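Local coordinates for uncharacterized protein MG027 (Mycoplasma genitalium, PDB 1Q8C) that is of unknown function but has an all-helical fold resembling NusB proteins, which suggests, without proving, a role related to theirs, at residues Gln113-Ile124 / Thr143-Leu151. Residues are numbered along the deposited sequence; the frame is centred on the assembly and turned at random.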
ATOM      1  N   GLN A 113       3.739  -2.557  -6.998  1.00 44.54           N
ATOM      2  CA  GLN A 113       4.684  -2.293  -8.060  1.00 44.36           C
ATOM      3  C   GLN A 113       5.780  -3.336  -8.024  1.00 44.54           C
ATOM      4  O   GLN A 113       6.298  -3.733  -9.062  1.00 44.82           O
ATOM      5  CB  GLN A 113       5.280  -0.903  -7.949  1.00 44.28           C
ATOM      6  CG  GLN A 113       6.153  -0.610  -9.149  1.00 44.22           C
ATOM      7  CD  GLN A 113       6.454   0.860  -9.327  1.00 43.60           C
ATOM      8  OE1 GLN A 113       6.030   1.460 -10.300  1.00 44.06           O
ATOM      9  NE2 GLN A 113       7.209   1.425  -8.411  1.00 42.26           N
ATOM     10  N   LYS A 114       6.137  -3.761  -6.818  1.00 44.70           N
ATOM     11  CA  LYS A 114       7.149  -4.793  -6.621  1.00 44.69           C
ATOM     12  C   LYS A 114       6.674  -6.158  -7.142  1.00 44.33           C
ATOM     13  O   LYS A 114       7.396  -6.849  -7.832  1.00 44.46           O
ATOM     14  CB  LYS A 114       7.493  -4.901  -5.121  1.00 44.80           C
ATOM     15  CG  LYS A 114       8.510  -5.991  -4.765  1.00 45.25           C
ATOM     16  CD  LYS A 114       9.896  -5.614  -5.231  1.00 45.60           C
ATOM     17  CE  LYS A 114      10.946  -5.898  -4.178  1.00 47.11           C
ATOM     18  NZ  LYS A 114      11.186  -4.733  -3.251  1.00 48.85           N
ATOM     19  N   ALA A 115       5.448  -6.547  -6.813  1.00 44.24           N
ATOM     20  CA  ALA A 115       4.955  -7.884  -7.175  1.00 43.83           C
ATOM     21  C   ALA A 115       4.541  -7.994  -8.651  1.00 43.53           C
ATOM     22  O   ALA A 115       4.826  -8.975  -9.339  1.00 42.93           O
ATOM     23  CB  ALA A 115       3.787  -8.233  -6.290  1.00 43.90           C
ATOM     24  N   HIS A 116       3.858  -6.963  -9.128  1.00 43.32           N
ATOM     25  CA  HIS A 116       3.196  -6.998 -10.421  1.00 43.32           C
ATOM     26  C   HIS A 116       3.718  -5.984 -11.437  1.00 43.18           C
ATOM     27  O   HIS A 116       3.348  -6.039 -12.596  1.00 43.39           O
ATOM     28  CB  HIS A 116       1.717  -6.792 -10.201  1.00 43.10           C
ATOM     29  CG  HIS A 116       1.086  -7.880  -9.401  1.00 43.11           C
ATOM     30  ND1 HIS A 116       1.116  -9.202  -9.796  1.00 43.30           N
ATOM     31  CD2 HIS A 116       0.413  -7.853  -8.226  1.00 42.62           C
ATOM     32  CE1 HIS A 116       0.466  -9.937  -8.912  1.00 42.35           C
ATOM     33  NE2 HIS A 116       0.021  -9.142  -7.954  1.00 40.93           N
ATOM     34  N   ASN A 117       4.567  -5.063 -10.996  1.00 43.23           N
ATOM     35  CA  ASN A 117       5.188  -4.088 -11.893  1.00 43.31           C
ATOM     36  C   ASN A 117       4.139  -3.167 -12.529  1.00 43.09           C
ATOM     37  O   ASN A 117       4.302  -2.716 -13.646  1.00 42.63           O
ATOM     38  CB  ASN A 117       6.046  -4.794 -12.957  1.00 42.98           C
ATOM     39  CG  ASN A 117       7.246  -5.510 -12.355  1.00 43.33           C
ATOM     40  OD1 ASN A 117       7.387  -6.731 -12.471  1.00 42.91           O
ATOM     41  ND2 ASN A 117       8.126  -4.746 -11.713  1.00 42.83           N
ATOM     42  N   THR A 118       3.063  -2.910 -11.793  1.00 43.22           N
ATOM     43  CA  THR A 118       2.009  -2.038 -12.264  1.00 43.84           C
ATOM     44  C   THR A 118       2.614  -0.670 -12.562  1.00 43.64           C
ATOM     45  O   THR A 118       3.485  -0.244 -11.825  1.00 43.75           O
ATOM     46  CB  THR A 118       0.952  -1.891 -11.173  1.00 43.73           C
ATOM     47  OG1 THR A 118       0.413  -3.174 -10.858  1.00 44.80           O
ATOM     48  CG2 THR A 118      -0.225  -1.092 -11.682  1.00 44.96           C
ATOM     49  N   ASP A 119       2.163   0.028 -13.608  1.00 43.96           N
ATOM     50  CA  ASP A 119       2.767   1.319 -13.933  1.00 43.95           C
ATOM     51  C   ASP A 119       2.346   2.414 -12.956  1.00 43.90           C
ATOM     52  O   ASP A 119       1.286   2.361 -12.348  1.00 43.44           O
ATOM     53  CB  ASP A 119       2.469   1.753 -15.374  1.00 44.30           C
ATOM     54  CG  ASP A 119       3.534   2.723 -15.943  1.00 45.12           C
ATOM     55  OD1 ASP A 119       4.467   3.137 -15.202  1.00 46.59           O
ATOM     56  OD2 ASP A 119       3.514   3.121 -17.130  1.00 45.30           O
ATOM     57  N   LYS A 120       3.210   3.413 -12.817  1.00 43.98           N
ATOM     58  CA  LYS A 120       2.991   4.520 -11.898  1.00 43.94           C
ATOM     59  C   LYS A 120       1.640   5.254 -12.017  1.00 43.87           C
ATOM     60  O   LYS A 120       0.982   5.468 -10.999  1.00 44.10           O
ATOM     61  CB  LYS A 120       4.137   5.522 -12.011  1.00 44.13           C
ATOM     62  CG  LYS A 120       4.200   6.501 -10.848  1.00 44.44           C
ATOM     63  CD  LYS A 120       5.498   7.324 -10.849  1.00 44.56           C
ATOM     64  CE  LYS A 120       5.294   8.723 -11.354  1.00 44.44           C
ATOM     65  NZ  LYS A 120       6.586   9.457 -11.589  1.00 45.27           N
ATOM     66  N   PRO A 121       1.213   5.651 -13.220  1.00 43.66           N
ATOM     67  CA  PRO A 121      -0.054   6.393 -13.345  1.00 43.50           C
ATOM     68  C   PRO A 121      -1.254   5.601 -12.815  1.00 43.30           C
ATOM     69  O   PRO A 121      -2.077   6.157 -12.103  1.00 42.57           O
ATOM     70  CB  PRO A 121      -0.166   6.653 -14.853  1.00 43.64           C
ATOM     71  CG  PRO A 121       1.259   6.497 -15.382  1.00 43.62           C
ATOM     72  CD  PRO A 121       1.840   5.418 -14.537  1.00 43.81           C
ATOM     73  N   LEU A 122      -1.326   4.312 -13.148  1.00 43.31           N
ATOM     74  CA  LEU A 122      -2.428   3.468 -12.690  1.00 43.46           C
ATOM     75  C   LEU A 122      -2.440   3.342 -11.165  1.00 43.57           C
ATOM     76  O   LEU A 122      -3.506   3.421 -10.562  1.00 43.68           O
ATOM     77  CB  LEU A 122      -2.380   2.063 -13.331  1.00 43.46           C
ATOM     78  CG  LEU A 122      -3.500   1.094 -12.920  1.00 43.10           C
ATOM     79  CD1 LEU A 122      -4.829   1.712 -13.211  1.00 43.30           C
ATOM     80  CD2 LEU A 122      -3.407  -0.239 -13.644  1.00 43.76           C
ATOM     81  N   LEU A 123      -1.262   3.150 -10.563  1.00 43.74           N
ATOM     82  CA  LEU A 123      -1.100   2.994  -9.112  1.00 43.72           C
ATOM     83  C   LEU A 123      -1.559   4.246  -8.366  1.00 43.78           C
ATOM     84  O   LEU A 123      -2.313   4.164  -7.387  1.00 43.81           O
ATOM     85  CB  LEU A 123       0.371   2.696  -8.758  1.00 43.62           C
ATOM     86  CG  LEU A 123       0.920   1.304  -9.088  1.00 43.47           C
ATOM     87  CD1 LEU A 123       2.405   1.243  -8.988  1.00 43.56           C
ATOM     88  CD2 LEU A 123       0.334   0.298  -8.161  1.00 44.21           C
ATOM     89  N   ILE A 124      -1.115   5.406  -8.830  1.00 43.84           N
ATOM     90  CA  ILE A 124      -1.497   6.662  -8.198  1.00 43.99           C
ATOM     91  C   ILE A 124      -3.004   6.902  -8.309  1.00 43.94           C
ATOM     92  O   ILE A 124      -3.657   7.158  -7.306  1.00 44.52           O
ATOM     93  CB  ILE A 124      -0.672   7.870  -8.762  1.00 44.11           C
ATOM     94  CG1 ILE A 124       0.784   7.789  -8.273  1.00 44.40           C
ATOM     95  CG2 ILE A 124      -1.307   9.214  -8.340  1.00 43.98           C
ATOM     96  CD1 ILE A 124       1.741   8.742  -8.993  1.00 44.44           C
ATOM     97  N   THR A 143       0.788   8.954  -3.932  1.00 46.43           N
ATOM     98  CA  THR A 143       1.635   7.779  -3.663  1.00 46.13           C
ATOM     99  C   THR A 143       3.012   8.179  -4.080  1.00 45.89           C
ATOM    100  O   THR A 143       3.664   7.506  -4.877  1.00 46.24           O
ATOM    101  CB  THR A 143       1.288   6.586  -4.476  1.00 46.29           C
ATOM    102  OG1 THR A 143      -0.124   6.371  -4.437  1.00 48.06           O
ATOM    103  CG2 THR A 143       1.933   5.347  -3.832  1.00 46.39           C
ATOM    104  N   HIS A 144       3.438   9.310  -3.568  1.00 45.22           N
ATOM    105  CA  HIS A 144       4.692   9.838  -3.951  1.00 44.89           C
ATOM    106  C   HIS A 144       5.001   9.458  -5.415  1.00 44.74           C
ATOM    107  O   HIS A 144       5.223   8.281  -5.771  1.00 44.13           O
ATOM    108  CB  HIS A 144       5.686   9.424  -2.877  1.00 44.72           C
ATOM    109  CG  HIS A 144       5.187   9.742  -1.495  1.00 44.50           C
ATOM    110  ND1 HIS A 144       5.086  11.034  -1.021  1.00 44.95           N
ATOM    111  CD2 HIS A 144       4.680   8.948  -0.519  1.00 44.06           C
ATOM    112  CE1 HIS A 144       4.584  11.015   0.204  1.00 44.36           C
ATOM    113  NE2 HIS A 144       4.332   9.760   0.533  1.00 43.82           N
ATOM    114  N   ALA A 145       4.916  10.492  -6.263  1.00 44.69           N
ATOM    115  CA  ALA A 145       5.432  10.459  -7.623  1.00 44.50           C
ATOM    116  C   ALA A 145       6.922  10.225  -7.468  1.00 44.33           C
ATOM    117  O   ALA A 145       7.596   9.829  -8.413  1.00 44.21           O
ATOM    118  CB  ALA A 145       5.155  11.809  -8.355  1.00 44.58           C
ATOM    119  N   LEU A 146       7.415  10.471  -6.249  1.00 44.21           N
ATOM    120  CA  LEU A 146       8.807  10.194  -5.882  1.00 44.31           C
ATOM    121  C   LEU A 146       9.105   8.726  -5.498  1.00 44.21           C
ATOM    122  O   LEU A 146      10.193   8.243  -5.804  1.00 44.06           O
ATOM    123  CB  LEU A 146       9.257  11.139  -4.757  1.00 44.24           C
ATOM    124  CG  LEU A 146       9.510  12.582  -5.229  1.00 44.67           C
ATOM    125  CD1 LEU A 146       8.976  13.587  -4.216  1.00 44.80           C
ATOM    126  CD2 LEU A 146      11.006  12.851  -5.525  1.00 44.51           C
ATOM    127  N   LEU A 147       8.169   8.018  -4.853  1.00 44.14           N
ATOM    128  CA  LEU A 147       8.443   6.647  -4.396  1.00 44.18           C
ATOM    129  C   LEU A 147       8.265   5.538  -5.433  1.00 44.32           C
ATOM    130  O   LEU A 147       8.907   4.501  -5.308  1.00 44.30           O
ATOM    131  CB  LEU A 147       7.641   6.288  -3.120  1.00 44.16           C
ATOM    132  CG  LEU A 147       8.211   6.863  -1.806  1.00 44.41           C
ATOM    133  CD1 LEU A 147       7.324   6.588  -0.610  1.00 44.30           C
ATOM    134  CD2 LEU A 147       9.606   6.337  -1.512  1.00 44.67           C
ATOM    135  N   ASP A 148       7.403   5.736  -6.431  1.00 44.37           N
ATOM    136  CA  ASP A 148       7.168   4.723  -7.467  1.00 44.54           C
ATOM    137  C   ASP A 148       8.032   5.052  -8.671  1.00 44.51           C
ATOM    138  O   ASP A 148       8.388   6.215  -8.880  1.00 44.53           O
ATOM    139  CB  ASP A 148       5.694   4.716  -7.926  1.00 44.56           C
ATOM    140  CG  ASP A 148       4.731   4.113  -6.903  1.00 45.40           C
ATOM    141  OD1 ASP A 148       3.604   4.664  -6.774  1.00 46.71           O
ATOM    142  OD2 ASP A 148       4.976   3.072  -6.239  1.00 46.45           O
ATOM    143  N   LYS A 149       8.330   4.030  -9.474  1.00 44.61           N
ATOM    144  CA  LYS A 149       9.028   4.173 -10.761  1.00 44.65           C
ATOM    145  C   LYS A 149       8.003   4.269 -11.916  1.00 44.66           C
ATOM    146  O   LYS A 149       7.051   3.470 -11.980  1.00 44.13           O
ATOM    147  CB  LYS A 149       9.966   2.975 -11.008  1.00 44.48           C
ATOM    148  CG  LYS A 149       9.218   1.627 -11.101  1.00 45.12           C
ATOM    149  CD  LYS A 149      10.083   0.361 -11.325  1.00 44.74           C
ATOM    150  CE  LYS A 149       9.263  -0.938 -10.993  1.00 43.79           C
ATOM    151  NZ  LYS A 149       8.216  -1.280 -11.988  1.00 41.79           N
ATOM    152  N   LEU A 150       8.182   5.247 -12.806  1.00 44.67           N
ATOM    153  CA  LEU A 150       7.436   5.280 -14.069  1.00 45.10           C
ATOM    154  C   LEU A 150       8.313   4.474 -15.003  1.00 45.40           C
ATOM    155  O   LEU A 150       9.523   4.706 -15.046  1.00 45.84           O
ATOM    156  CB  LEU A 150       7.252   6.723 -14.589  1.00 45.06           C
ATOM    157  CG  LEU A 150       6.334   7.079 -15.792  1.00 45.10           C
ATOM    158  CD1 LEU A 150       5.155   6.150 -16.007  1.00 45.43           C
ATOM    159  CD2 LEU A 150       5.823   8.522 -15.671  1.00 44.93           C
ATOM    160  N   LEU A 151       7.712   3.543 -15.742  1.00 45.67           N
ATOM    161  CA  LEU A 151       8.458   2.534 -16.509  1.00 45.84           C
ATOM    162  C   LEU A 151       9.215   3.150 -17.687  1.00 46.21           C
ATOM    163  O   LEU A 151       8.799   3.096 -18.852  1.00 46.63           O
ATOM    164  CB  LEU A 151       7.527   1.398 -16.997  1.00 45.82           C
ATOM    165  CG  LEU A 151       6.357   0.924 -16.115  1.00 45.48           C
ATOM    166  CD1 LEU A 151       5.410  -0.004 -16.895  1.00 45.62           C
ATOM    167  CD2 LEU A 151       6.810   0.248 -14.842  1.00 45.19           C
ATOM    168  OXT LEU A 151      10.293   3.745 -17.526  1.00 46.72           O
TER
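Gln113 meets Lys149 where the extended C-terminal tail of this NusB-like helical fold runs back over the turn linking helix 100-116 to helix 120-133. The glutamine chain reaches out with CG anti to the backbone N (chi1 -174°), which carries its terminal amide up against the tail backbone. The extended Lys149 chain crosses this amide obliquely, CE coming to 3.6 Å from Gln113 CG, while CB of Asp148 packs close by.

Asn117 is the first residue beyond helix 100-116 to leave helical geometry, and its positive phi turns the chain toward the next helix; its carbonyl O lies 4.1 Å from Leu151 CD2. Asp119, at the N-cap position of helix 120-133, turns its carboxylate to the chain terminus. Its OD1 accepts a hydrogen bond from Lys120 N at 2.7 Å, met from above the carboxylate plane, and a weak one from Leu151 N at 3.3 Å, loosely bridging the two without capping the helix. Leu150 CD1 (3.2 Å from Asp119 OD1) and Leu151 CG (3.1 Å from the same OD1) approach the carboxylate from different directions.

Lys120 crosses the tail, its CG 3.7 Å from Asp148 CB, and a bend at chi3 (103°) takes the ammonium group to Ala145 O, with which NZ forms a weak hydrogen bond. Pro121 CD touches Leu150 CD1, the side chains crossing at about a right angle. Deeper in, Leu123 rests on Glu112 and Thr143 on Ala109, so helix 100-116 lies against both the start of helix 120-133 and Thr143. At the far end, Ile124 CG1 packs against Thr143 CB at 4.0 Å.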